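Local coordinates for uncharacterized protein (Legionella longbeachae NSW150, PDB 4JZA), which acts as a phosphoinositide phosphatase, probably removing the 3-phosphate from phosphatidylinositol 3-phosphate and so acting on lipid metabolism in the infected host, at residues Tyr35-Asp40 with Leu599-His604; Gly93-Leu98 with Ser640-Lys645; Glu560-Asp565 with Arg603-His608. All blocks are in the same frame, centred on the assembly; numbering follows the deposited sequence.

Overall arrangement
On one side of the chain's centre, contact 1 adjoins strands 5-10 and 144-150 of the mixed sheet, contact 3 strands 352-359 and 365-374, and contact 2 joins helices at the surface. Contacts 1 and 3 have centres about 11 Å apart and share R603 and H604, the turn between helices 587-602 and 604-612. Contact 2 lies about 15 Å from contact 1 and 21 Å from contact 3, centre to centre. Along the chain, 35-40 and 93-98 come early, whereas 560-565, 599-608 and 640-645 follow over 460 residues later. Contacts 1 and 2 thus fasten this late stretch to the N-terminal part; contact 3 packs two of its helices. L599 touches I562 and D565, joining contacts 1 and 3.

Contact 1 (Tyr35-Asp40 with Leu599-His604); sequences YYQKPD and LYMSRH
Y35, at the end of edge strand 31-35 of the mixed sheet, begins a loop that runs past the C-terminal end of helix 587-602. Its ring meets the last helical turn at S602: CD2 of Y35 is 3.8 Å from O of S602, approached obliquely. With CG set between the backbone N and the carbonyl carbon (chi1 68°), the ring is directed at this helix end, while the Y35 hydroxyl bonds to O of L148 on strand 144-150. O of S602 also accepts a hydrogen bond from R8 of strand 5-10, so the helix end is tied to the sheet.

Q37 follows with a long chain bent at chi2. It lies alongside the selenomethionine M601, both side chains running the same way, and its amide NE2 is 3.7 Å from the M601 methyl CE. L638 touches both of these residues and P39 as well.

P39 completes the contact against R603, which leaves the helix with a positive phi of 73°. The guanidinium is held by a salt bridge from R603 NH2 to D647. The P39 and R603 side chains cross at about a right angle, and P39 CB lies 3.7 Å above the guanidinium plane, over its centre.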
loop_
_atom_site.group_PDB
_atom_site.type_symbol
_atom_site.label_atom_id
_atom_site.label_comp_id
_atom_site.label_asym_id
_atom_site.label_seq_id
_atom_site.Cartn_x
_atom_site.Cartn_y
_atom_site.Cartn_z
ATOM N N TYR A 35 -5.345 21.738 16.675
ATOM C CA TYR A 35 -6.197 20.558 16.952
ATOM C C TYR A 35 -7.157 20.804 18.106
ATOM O O TYR A 35 -6.966 21.720 18.883
ATOM C CB TYR A 35 -5.357 19.301 17.213
ATOM C CG TYR A 35 -4.536 19.284 18.500
ATOM C CD1 TYR A 35 -3.314 19.942 18.597
ATOM C CD2 TYR A 35 -4.951 18.557 19.598
ATOM C CE1 TYR A 35 -2.558 19.884 19.759
ATOM C CE2 TYR A 35 -4.189 18.478 20.756
ATOM C CZ TYR A 35 -3.000 19.136 20.831
ATOM O OH TYR A 35 -2.276 19.057 22.006
ATOM N N TYR A 36 -8.191 19.971 18.194
ATOM C CA TYR A 36 -9.233 20.063 19.223
ATOM C C TYR A 36 -9.232 18.828 20.127
ATOM O O TYR A 36 -8.455 17.907 19.926
ATOM C CB TYR A 36 -10.584 20.202 18.534
ATOM C CG TYR A 36 -10.624 21.390 17.601
ATOM C CD1 TYR A 36 -10.060 21.324 16.315
ATOM C CD2 TYR A 36 -11.223 22.575 18.001
ATOM C CE1 TYR A 36 -10.095 22.422 15.464
ATOM C CE2 TYR A 36 -11.273 23.667 17.165
ATOM C CZ TYR A 36 -10.707 23.594 15.901
ATOM O OH TYR A 36 -10.772 24.705 15.094
ATOM N N GLN A 37 -10.087 18.820 21.138
ATOM C CA GLN A 37 -10.168 17.701 22.062
ATOM C C GLN A 37 -10.725 16.484 21.333
ATOM O O GLN A 37 -10.306 15.330 21.527
ATOM C CB GLN A 37 -11.100 18.077 23.219
ATOM C CG GLN A 37 -10.974 17.140 24.418
ATOM C CD GLN A 37 -12.241 16.358 24.828
ATOM O OE1 GLN A 37 -13.182 16.219 24.054
ATOM N NE2 GLN A 37 -12.237 15.819 26.061
ATOM N N LYS A 38 -11.680 16.779 20.461
ATOM C CA LYS A 38 -12.544 15.801 19.828
ATOM C C LYS A 38 -11.983 15.499 18.443
ATOM O O LYS A 38 -11.754 16.400 17.642
ATOM C CB LYS A 38 -13.912 16.444 19.760
ATOM C CG LYS A 38 -15.012 15.752 18.999
ATOM C CD LYS A 38 -16.243 16.666 18.961
ATOM C CE LYS A 38 -17.160 16.376 17.775
ATOM N NZ LYS A 38 -18.031 15.206 18.060
ATOM N N PRO A 39 -11.751 14.215 18.139
ATOM C CA PRO A 39 -11.343 13.915 16.751
ATOM C C PRO A 39 -12.254 14.568 15.713
ATOM O O PRO A 39 -13.477 14.585 15.880
ATOM C CB PRO A 39 -11.506 12.401 16.649
ATOM C CG PRO A 39 -11.712 11.913 18.044
ATOM C CD PRO A 39 -12.261 13.026 18.841
ATOM N N ASP A 40 -11.668 15.053 14.631
ATOM C CA ASP A 40 -12.430 15.635 13.521
ATOM C C ASP A 40 -12.515 14.638 12.353
ATOM O O ASP A 40 -11.632 14.578 11.488
ATOM C CB ASP A 40 -11.765 16.935 13.076
ATOM C CG ASP A 40 -12.558 17.654 12.022
ATOM O OD1 ASP A 40 -13.549 17.080 11.512
ATOM O OD2 ASP A 40 -12.185 18.802 11.723
ATOM N N LEU A 599 -1.967 11.721 26.207
ATOM C CA LEU A 599 -1.067 11.547 25.086
ATOM C C LEU A 599 -1.815 10.926 23.920
ATOM O O LEU A 599 -1.740 11.427 22.815
ATOM C CB LEU A 599 0.152 10.726 25.481
ATOM C CG LEU A 599 1.160 11.468 26.399
ATOM C CD1 LEU A 599 2.312 10.554 26.713
ATOM C CD2 LEU A 599 1.746 12.723 25.803
ATOM N N TYR A 600 -2.578 9.873 24.202
ATOM C CA TYR A 600 -3.353 9.190 23.198
ATOM C C TYR A 600 -4.290 10.185 22.562
ATOM O O TYR A 600 -4.346 10.288 21.357
ATOM C CB TYR A 600 -4.090 7.985 23.801
ATOM C CG TYR A 600 -4.846 7.173 22.771
ATOM C CD1 TYR A 600 -6.074 7.602 22.294
ATOM C CD2 TYR A 600 -4.317 5.985 22.273
ATOM C CE1 TYR A 600 -6.759 6.890 21.355
ATOM C CE2 TYR A 600 -4.973 5.268 21.309
ATOM C CZ TYR A 600 -6.200 5.728 20.856
ATOM O OH TYR A 600 -6.870 5.021 19.887
HETATM N N MSE A 601 -4.993 10.967 23.366
HETATM C CA MSE A 601 -5.954 11.934 22.794
HETATM C C MSE A 601 -5.349 13.156 22.137
HETATM O O MSE A 601 -6.030 13.863 21.473
HETATM C CB MSE A 601 -6.908 12.390 23.863
HETATM C CG MSE A 601 -7.786 11.200 24.290
HETATM SE SE MSE A 601 -8.987 11.585 25.804
HETATM C CE MSE A 601 -9.932 13.092 24.970
ATOM N N SER A 602 -4.068 13.433 22.315
ATOM C CA SER A 602 -3.444 14.509 21.568
ATOM C C SER A 602 -3.505 14.153 20.097
ATOM O O SER A 602 -3.544 15.046 19.199
ATOM C CB SER A 602 -1.996 14.708 21.998
ATOM O OG SER A 602 -1.203 13.577 21.696
ATOM N N ARG A 603 -3.486 12.832 19.872
ATOM C CA ARG A 603 -3.605 12.246 18.537
ATOM C C ARG A 603 -2.340 12.446 17.761
ATOM O O ARG A 603 -2.335 12.321 16.554
ATOM C CB ARG A 603 -4.766 12.835 17.731
ATOM C CG ARG A 603 -6.138 12.595 18.340
ATOM C CD ARG A 603 -7.242 12.688 17.303
ATOM N NE ARG A 603 -7.983 11.467 17.466
ATOM C CZ ARG A 603 -8.222 10.567 16.532
ATOM N NH1 ARG A 603 -7.876 10.752 15.265
ATOM N NH2 ARG A 603 -8.845 9.474 16.883
ATOM N N HIS A 604 -1.264 12.782 18.440
ATOM C CA HIS A 604 -0.021 12.894 17.747
ATOM C C HIS A 604 0.327 11.604 16.960
ATOM O O HIS A 604 0.640 11.663 15.786
ATOM C CB HIS A 604 1.062 13.188 18.738
ATOM C CG HIS A 604 2.434 13.112 18.160
ATOM N ND1 HIS A 604 2.991 14.154 17.458
ATOM C CD2 HIS A 604 3.367 12.127 18.193
ATOM C CE1 HIS A 604 4.186 13.793 17.020
ATOM N NE2 HIS A 604 4.440 12.572 17.456
#

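Contact 2 (Gly93-Leu98 with Ser640-Lys645); sequences GSIDDL and SERSLK
A single guanidinium nitrogen faces a whole carboxylate here: R642 NH2 is 2.8 Å from OD1 of D96 and 2.9 Å from OD2 of the same D96. The usual pairing of two nitrogens with two oxygens is absent, because both oxygens meet NH2, and the planes are turned 59° apart. The N-H...OD1 angle of 119° makes the hydrogen bond in this salt bridge weak, although D96 OD1 does lie near the guanidinium plane, at its edge.

The backbones stay far apart, with 10.4 Å between CA of I95 and CA of R642, so the arginine chain spans the gap, nearly straight at chi2 and bent at chi3 (144°). I95 meets the same guanidinium over a face, CG2 of I95 being 3.8 Å from NH1 of R642. I95 also rests on Y41 of helix 41-62.

D96 sits in the first turn of helix 95-116, whose start is closed by a capping box. N of S94 donates to OD2 of D97 (2.6 Å), and the return bond from D97 N to S94 OG is long and weak. R642 NH1 forms a salt bridge with D646. Shared between two acids at an exposed surface, R642 probably links the first turn of helix 95-116 to the turn before helix 643-652 by charge attraction rather than by a strongly directional hydrogen bond.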
loop_
_atom_site.group_PDB
_atom_site.type_symbol
_atom_site.label_atom_id
_atom_site.label_comp_id
_atom_site.label_asym_id
_atom_site.label_seq_id
_atom_site.Cartn_x
_atom_site.Cartn_y
_atom_site.Cartn_z
ATOM N N GLY A 93 -22.015 14.748 8.342
ATOM C CA GLY A 93 -22.678 13.774 9.202
ATOM C C GLY A 93 -21.788 13.028 10.185
ATOM O O GLY A 93 -20.690 13.482 10.578
ATOM N N SER A 94 -22.268 11.859 10.586
ATOM C CA SER A 94 -21.527 11.029 11.509
ATOM C C SER A 94 -20.413 10.290 10.751
ATOM O O SER A 94 -20.489 10.080 9.543
ATOM C CB SER A 94 -22.481 10.005 12.113
ATOM O OG SER A 94 -23.065 9.213 11.069
ATOM N N ILE A 95 -19.442 9.804 11.489
ATOM C CA ILE A 95 -18.430 8.980 10.912
ATOM C C ILE A 95 -18.983 7.842 10.045
ATOM O O ILE A 95 -18.296 7.384 9.110
ATOM C CB ILE A 95 -17.504 8.387 11.986
ATOM C CG1 ILE A 95 -16.209 7.850 11.304
ATOM C CG2 ILE A 95 -18.291 7.393 12.819
ATOM C CD1 ILE A 95 -15.382 6.823 12.067
ATOM N N ASP A 96 -20.195 7.380 10.345
ATOM C CA ASP A 96 -20.854 6.359 9.540
ATOM C C ASP A 96 -21.286 6.846 8.199
ATOM O O ASP A 96 -21.199 6.104 7.259
ATOM C CB ASP A 96 -22.130 5.872 10.217
ATOM C CG ASP A 96 -21.863 4.976 11.425
ATOM O OD1 ASP A 96 -20.902 4.166 11.353
ATOM O OD2 ASP A 96 -22.634 5.088 12.426
ATOM N N ASP A 97 -21.815 8.075 8.130
ATOM C CA ASP A 97 -22.305 8.660 6.874
ATOM C C ASP A 97 -21.104 8.919 6.017
ATOM O O ASP A 97 -21.115 8.635 4.851
ATOM C CB ASP A 97 -23.046 10.017 7.076
ATOM C CG ASP A 97 -24.178 9.965 8.136
ATOM O OD1 ASP A 97 -25.098 9.157 8.003
ATOM O OD2 ASP A 97 -24.139 10.744 9.111
ATOM N N LEU A 98 -20.069 9.503 6.615
ATOM C CA LEU A 98 -18.853 9.833 5.898
ATOM C C LEU A 98 -18.094 8.576 5.432
ATOM O O LEU A 98 -17.431 8.594 4.389
ATOM C CB LEU A 98 -17.940 10.700 6.753
ATOM C CG LEU A 98 -18.429 12.043 7.321
ATOM C CD1 LEU A 98 -17.372 12.645 8.221
ATOM C CD2 LEU A 98 -18.788 13.058 6.254
ATOM N N SER A 640 -18.056 8.417 24.351
ATOM C CA SER A 640 -18.480 7.522 23.287
ATOM C C SER A 640 -17.909 6.157 23.548
ATOM O O SER A 640 -16.711 6.064 23.794
ATOM C CB SER A 640 -17.986 8.050 21.931
ATOM O OG SER A 640 -18.516 7.288 20.829
ATOM N N GLU A 641 -18.764 5.116 23.516
ATOM C CA GLU A 641 -18.316 3.711 23.536
ATOM C C GLU A 641 -17.589 3.357 22.274
ATOM O O GLU A 641 -16.792 2.429 22.244
ATOM C CB GLU A 641 -19.476 2.718 23.671
ATOM C CG GLU A 641 -19.846 2.389 25.071
ATOM C CD GLU A 641 -18.747 1.703 25.855
ATOM O OE1 GLU A 641 -18.323 0.613 25.431
ATOM O OE2 GLU A 641 -18.334 2.240 26.922
ATOM N N ARG A 642 -17.912 4.078 21.219
ATOM C CA ARG A 642 -17.327 3.878 19.897
ATOM C C ARG A 642 -15.930 4.462 19.677
ATOM O O ARG A 642 -15.359 4.201 18.609
ATOM C CB ARG A 642 -18.129 4.652 18.882
ATOM C CG ARG A 642 -19.381 4.069 18.296
ATOM C CD ARG A 642 -19.922 5.214 17.465
ATOM N NE ARG A 642 -20.547 4.754 16.238
ATOM C CZ ARG A 642 -19.898 4.354 15.149
ATOM N NH1 ARG A 642 -18.586 4.334 15.109
ATOM N NH2 ARG A 642 -20.579 3.964 14.097
ATOM N N SER A 643 -15.399 5.294 20.584
ATOM C CA SER A 643 -14.253 6.164 20.159
ATOM C C SER A 643 -13.002 5.405 19.745
ATOM O O SER A 643 -12.414 5.732 18.759
ATOM C CB SER A 643 -13.936 7.267 21.140
ATOM O OG SER A 643 -14.487 6.916 22.378
ATOM N N LEU A 644 -12.680 4.330 20.430
ATOM C CA LEU A 644 -11.556 3.481 20.033
ATOM C C LEU A 644 -11.869 2.619 18.805
ATOM O O LEU A 644 -10.963 2.247 18.087
ATOM C CB LEU A 644 -11.049 2.621 21.221
ATOM C CG LEU A 644 -10.780 3.538 22.444
ATOM C CD1 LEU A 644 -10.557 2.763 23.729
ATOM C CD2 LEU A 644 -9.652 4.531 22.193
ATOM N N LYS A 645 -13.121 2.301 18.542
ATOM C CA LYS A 645 -13.463 1.569 17.313
ATOM C C LYS A 645 -13.416 2.484 16.067
ATOM O O LYS A 645 -13.070 2.045 14.981
ATOM C CB LYS A 645 -14.789 0.869 17.457
ATOM C CG LYS A 645 -14.743 -0.271 18.470
ATOM C CD LYS A 645 -16.103 -0.957 18.613
ATOM C CE LYS A 645 -16.004 -2.345 19.253
ATOM N NZ LYS A 645 -15.930 -2.217 20.734
#

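Contact 3 (Glu560-Asp565 with Arg603-His608); sequences ELIHTD and RHQHEH
One water oxygen is gripped from both segments: Q605 NE2 donates to it at 2.9 Å, and it donates in turn to D565 OD2 at 2.8 Å. This bridge lies in the buried interface of helices 556-574 and 604-612, which pack together against the mixed sheet of the alpha/beta fold. Helix 556-574 follows strand 545-549, and the sequence CVSGKDR, which runs from just after the strand into the first residue of the helix, is consistent with the CX5R P-loop of cysteine-dependent phosphatases.

Q605 carries the contact. Its CG turns away from the carbonyl carbon (chi1 -67°), and the bend at chi2 (-59°) carries the amide across L561, so that the two side chains cross at about a right angle. NE2 of Q605 then lies 3.6 Å from CB of L561. The other end of the amide is also held, because Q605 OE1 accepts from R374 on strand 365-374. A partner at each end thus defines the rotation of the amide.

D565 is tied down in a similar way, its OD1 forming a salt bridge with R372 of the same strand while OD2 takes the water. H354 of strand 352-359 touches L561, D565 and Q605, which brings the interface against the sheet. On the apolar side, I562 and Q605 run past each other in opposite directions, and I562 CD1 comes to 3.6 Å from Q605 CG.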
loop_
_atom_site.group_PDB
_atom_site.type_symbol
_atom_site.label_atom_id
_atom_site.label_comp_id
_atom_site.label_asym_id
_atom_site.label_seq_id
_atom_site.Cartn_x
_atom_site.Cartn_y
_atom_site.Cartn_z
ATOM N N GLU A 560 3.396 1.864 22.228
ATOM C CA GLU A 560 4.565 1.789 23.081
ATOM C C GLU A 560 5.142 3.166 23.332
ATOM O O GLU A 560 5.538 3.490 24.439
ATOM C CB GLU A 560 5.640 0.920 22.443
ATOM C CG GLU A 560 6.920 0.836 23.260
ATOM C CD GLU A 560 7.991 1.820 22.824
ATOM O OE1 GLU A 560 8.254 1.925 21.619
ATOM O OE2 GLU A 560 8.587 2.483 23.688
ATOM N N LEU A 561 5.194 3.974 22.284
ATOM C CA LEU A 561 5.738 5.316 22.377
ATOM C C LEU A 561 4.936 6.206 23.299
ATOM O O LEU A 561 5.490 6.982 24.050
ATOM C CB LEU A 561 5.828 5.954 20.999
ATOM C CG LEU A 561 6.838 5.318 20.058
ATOM C CD1 LEU A 561 6.872 6.079 18.753
ATOM C CD2 LEU A 561 8.211 5.284 20.691
ATOM N N ILE A 562 3.622 6.095 23.225
ATOM C CA ILE A 562 2.749 6.839 24.110
ATOM C C ILE A 562 2.995 6.355 25.553
ATOM O O ILE A 562 3.142 7.181 26.493
ATOM C CB ILE A 562 1.289 6.586 23.690
ATOM C CG1 ILE A 562 0.907 7.496 22.514
ATOM C CG2 ILE A 562 0.325 6.799 24.827
ATOM C CD1 ILE A 562 -0.258 6.953 21.744
ATOM N N HIS A 563 3.048 5.026 25.728
ATOM C CA HIS A 563 3.153 4.457 27.056
ATOM C C HIS A 563 4.487 4.849 27.659
ATOM O O HIS A 563 4.550 5.326 28.807
ATOM C CB HIS A 563 2.998 2.961 27.008
ATOM C CG HIS A 563 2.780 2.317 28.337
ATOM N ND1 HIS A 563 3.806 1.751 29.061
ATOM C CD2 HIS A 563 1.645 2.051 29.024
ATOM C CE1 HIS A 563 3.318 1.209 30.159
ATOM N NE2 HIS A 563 2.012 1.394 30.174
ATOM N N THR A 564 5.548 4.712 26.885
ATOM C CA THR A 564 6.850 5.071 27.386
ATOM C C THR A 564 6.897 6.580 27.589
ATOM O O THR A 564 7.286 7.052 28.646
ATOM C CB THR A 564 7.941 4.529 26.457
ATOM O OG1 THR A 564 7.845 3.100 26.395
ATOM C CG2 THR A 564 9.311 4.892 26.937
ATOM N N ASP A 565 6.457 7.374 26.640
ATOM C CA ASP A 565 6.356 8.811 26.951
ATOM C C ASP A 565 5.642 9.048 28.313
ATOM O O ASP A 565 6.089 9.832 29.139
ATOM C CB ASP A 565 5.634 9.591 25.841
ATOM C CG ASP A 565 6.516 9.849 24.608
ATOM O OD1 ASP A 565 7.775 9.794 24.755
ATOM O OD2 ASP A 565 5.948 10.135 23.496
ATOM N N ARG A 603 -3.486 12.832 19.872
ATOM C CA ARG A 603 -3.605 12.246 18.537
ATOM C C ARG A 603 -2.340 12.446 17.761
ATOM O O ARG A 603 -2.335 12.321 16.554
ATOM C CB ARG A 603 -4.766 12.835 17.731
ATOM C CG ARG A 603 -6.138 12.595 18.340
ATOM C CD ARG A 603 -7.242 12.688 17.303
ATOM N NE ARG A 603 -7.983 11.467 17.466
ATOM C CZ ARG A 603 -8.222 10.567 16.532
ATOM N NH1 ARG A 603 -7.876 10.752 15.265
ATOM N NH2 ARG A 603 -8.845 9.474 16.883
ATOM N N HIS A 604 -1.264 12.782 18.440
ATOM C CA HIS A 604 -0.021 12.894 17.747
ATOM C C HIS A 604 0.327 11.604 16.960
ATOM O O HIS A 604 0.640 11.663 15.786
ATOM C CB HIS A 604 1.062 13.188 18.738
ATOM C CG HIS A 604 2.434 13.112 18.160
ATOM N ND1 HIS A 604 2.991 14.154 17.458
ATOM C CD2 HIS A 604 3.367 12.127 18.193
ATOM C CE1 HIS A 604 4.186 13.793 17.020
ATOM N NE2 HIS A 604 4.440 12.572 17.456
ATOM N N GLN A 605 0.292 10.440 17.596
ATOM C CA GLN A 605 0.612 9.203 16.894
ATOM C C GLN A 605 -0.390 8.903 15.797
ATOM O O GLN A 605 -0.054 8.268 14.804
ATOM C CB GLN A 605 0.596 8.012 17.864
ATOM C CG GLN A 605 1.707 8.034 18.905
ATOM C CD GLN A 605 3.092 8.039 18.285
ATOM O OE1 GLN A 605 3.262 7.664 17.142
ATOM N NE2 GLN A 605 4.081 8.456 19.044
ATOM N N HIS A 606 -1.631 9.312 15.977
ATOM C CA HIS A 606 -2.653 9.008 15.002
ATOM C C HIS A 606 -2.296 9.718 13.708
ATOM O O HIS A 606 -2.440 9.151 12.597
ATOM C CB HIS A 606 -4.043 9.482 15.446
ATOM C CG HIS A 606 -4.588 8.798 16.671
ATOM N ND1 HIS A 606 -3.900 8.720 17.862
ATOM C CD2 HIS A 606 -5.812 8.279 16.916
ATOM C CE1 HIS A 606 -4.660 8.137 18.769
ATOM N NE2 HIS A 606 -5.832 7.880 18.226
ATOM N N GLU A 607 -1.845 10.961 13.856
ATOM C CA GLU A 607 -1.453 11.798 12.739
ATOM C C GLU A 607 -0.239 11.263 12.022
ATOM O O GLU A 607 -0.154 11.276 10.769
ATOM C CB GLU A 607 -1.186 13.217 13.214
ATOM C CG GLU A 607 -2.458 13.857 13.710
ATOM C CD GLU A 607 -3.390 14.233 12.567
ATOM O OE1 GLU A 607 -4.662 14.242 12.782
ATOM O OE2 GLU A 607 -2.842 14.530 11.452
ATOM N N HIS A 608 0.696 10.774 12.802
ATOM C CA HIS A 608 1.904 10.174 12.239
ATOM C C HIS A 608 1.523 8.991 11.368
ATOM O O HIS A 608 1.901 8.950 10.217
ATOM C CB HIS A 608 2.869 9.765 13.344
ATOM C CG HIS A 608 4.236 9.460 12.857
ATOM N ND1 HIS A 608 4.745 8.184 12.823
ATOM C CD2 HIS A 608 5.206 10.269 12.377
ATOM C CE1 HIS A 608 5.981 8.219 12.359
ATOM N NE2 HIS A 608 6.282 9.474 12.077
HETATM O O HOH W 1 3.867 9.738 21.692
#